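PDB 2W47: lipolytic enzyme, g-d-s-l from Clostridium thermocellum, which carries a family 6 carbohydrate-binding module, a small beta-sandwich domain that here holds calcium and a glycan. Local coordinates for residues A101-Q105 / G106-I110. Residues are numbered along the deposited sequence; the frame is centred on the assembly and turned at random.
Sequences ANLNQ and GNNVI
The backbone N of Asn104 donates to OD1 of Asn108 at 2.8 Å, and the amide of Asn108 answers with a second bond, from ND2 to O of Asn104, at 2.9 Å. One side-chain amide thus pairs with both backbone polar groups of a single residue. The site is the turn that joins strand 95-103 to strand 106-114 in the beta-sandwich of this family 6 module. The two strands belong to different sheets, so the chain crosses here from one layer to the other. Both bonds are fairly straight, 161° and 165° at the hydrogen. The ND2 bond lies in the carbonyl plane of Asn104 and close to the amide plane of Asn108. Two bonds on one flat group fix its rotation. CG of Asn108 lies anti to its carbonyl carbon (chi1 -62°), which helps carry the amide across the turn. ND2 also makes a weak bond to O of Val46 on the neighbouring strand 41-48. Leu103 packs against the same amide: its CB is 3.6 Å from OD1 of Asn108, and its CD2 meets CD1 of Ile110 at 4.0 Å. This apolar pair lies between the sheets, with Tyr54 beside Leu103 and Leu56 beside Ile110. Gly106, next after Gln105, has a positive phi at the start of strand 106-114. Two waters bridge polar atoms of the turn. One joins O of Gln105 to O of Asn107; the other donates to O of Asn107 at 2.6 Å and accepts from ND2 of Asn104.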
loop_
_atom_site.group_PDB
_atom_site.type_symbol
_atom_site.label_atom_id
_atom_site.label_comp_id
_atom_site.label_asym_id
_atom_site.label_seq_id
_atom_site.Cartn_x
_atom_site.Cartn_y
_atom_site.Cartn_z
ATOM N N ALA A 101 3.842 -6.517 9.955
ATOM C CA ALA A 101 3.999 -5.449 10.931
ATOM C C ALA A 101 3.165 -5.721 12.160
ATOM O O ALA A 101 2.109 -6.349 12.075
ATOM C CB ALA A 101 3.587 -4.114 10.312
ATOM N N ASN A 102 3.650 -5.236 13.299
ATOM C CA ASN A 102 2.887 -5.315 14.531
ATOM C C ASN A 102 1.858 -4.196 14.576
ATOM O O ASN A 102 2.193 -3.026 14.364
ATOM C CB ASN A 102 3.806 -5.254 15.752
ATOM C CG ASN A 102 4.587 -6.541 15.963
ATOM O OD1 ASN A 102 5.731 -6.517 16.418
ATOM N ND2 ASN A 102 3.972 -7.673 15.634
ATOM N N LEU A 103 0.608 -4.571 14.820
ATOM C CA LEU A 103 -0.495 -3.618 14.938
ATOM C C LEU A 103 -1.072 -3.676 16.345
ATOM O O LEU A 103 -0.988 -4.712 17.013
ATOM C CB LEU A 103 -1.604 -3.923 13.921
ATOM C CG LEU A 103 -1.247 -3.943 12.426
ATOM C CD1 LEU A 103 -2.512 -4.125 11.603
ATOM C CD2 LEU A 103 -0.490 -2.686 12.001
ATOM N N ASN A 104 -1.655 -2.564 16.788
ATOM C CA ASN A 104 -2.330 -2.489 18.087
ATOM C C ASN A 104 -3.813 -2.771 17.933
ATOM O O ASN A 104 -4.404 -2.438 16.910
ATOM C CB ASN A 104 -2.163 -1.093 18.695
ATOM C CG ASN A 104 -0.722 -0.635 18.742
ATOM O OD1 ASN A 104 0.131 -1.274 19.357
ATOM N ND2 ASN A 104 -0.446 0.501 18.110
ATOM N N GLN A 105 -4.434 -3.363 18.954
ATOM C CA GLN A 105 -5.881 -3.551 18.930
ATOM C C GLN A 105 -6.564 -2.213 18.661
ATOM O O GLN A 105 -6.230 -1.199 19.284
ATOM C CB GLN A 105 -6.394 -4.156 20.246
ATOM C CG GLN A 105 -7.872 -4.536 20.196
ATOM C CD GLN A 105 -8.352 -5.266 21.438
ATOM O OE1 GLN A 105 -8.703 -6.446 21.376
ATOM N NE2 GLN A 105 -8.382 -4.568 22.565
ATOM N N GLY A 106 -7.512 -2.224 17.731
ATOM C CA GLY A 106 -8.201 -1.011 17.331
ATOM C C GLY A 106 -7.609 -0.461 16.053
ATOM O O GLY A 106 -7.157 -1.212 15.190
ATOM N N ASN A 107 -7.616 0.861 15.931
ATOM C CA ASN A 107 -7.159 1.499 14.713
ATOM C C ASN A 107 -5.654 1.652 14.650
ATOM O O ASN A 107 -4.986 1.897 15.657
ATOM C CB ASN A 107 -7.789 2.873 14.532
ATOM C CG ASN A 107 -7.598 3.390 13.137
ATOM O OD1 ASN A 107 -8.053 2.773 12.182
ATOM N ND2 ASN A 107 -6.905 4.520 13.003
ATOM N N ASN A 108 -5.146 1.500 13.430
ATOM C CA ASN A 108 -3.751 1.711 13.108
ATOM C C ASN A 108 -3.687 2.549 11.847
ATOM O O ASN A 108 -4.349 2.247 10.861
ATOM C CB ASN A 108 -3.038 0.378 12.891
ATOM C CG ASN A 108 -3.042 -0.484 14.133
ATOM O OD1 ASN A 108 -2.075 -0.487 14.891
ATOM N ND2 ASN A 108 -4.141 -1.202 14.354
ATOM N N VAL A 109 -2.908 3.615 11.900
ATOM C CA VAL A 109 -2.798 4.527 10.770
ATOM C C VAL A 109 -1.639 4.056 9.889
ATOM O O VAL A 109 -0.485 4.143 10.294
ATOM C CB VAL A 109 -2.572 5.979 11.250
ATOM C CG1 VAL A 109 -2.580 6.925 10.072
ATOM C CG2 VAL A 109 -3.641 6.405 12.274
ATOM N N ILE A 110 -1.957 3.529 8.709
ATOM C CA ILE A 110 -0.939 2.942 7.844
ATOM C C ILE A 110 -0.743 3.803 6.599
ATOM O O ILE A 110 -1.685 4.018 5.846
ATOM C CB ILE A 110 -1.296 1.484 7.481
ATOM C CG1 ILE A 110 -1.514 0.662 8.774
ATOM C CG2 ILE A 110 -0.206 0.873 6.574
ATOM C CD1 ILE A 110 -1.566 -0.852 8.624
HETATM O O HOH W 1 -3.115 2.140 17.457
HETATM O O HOH W 2 -4.882 0.991 18.539
#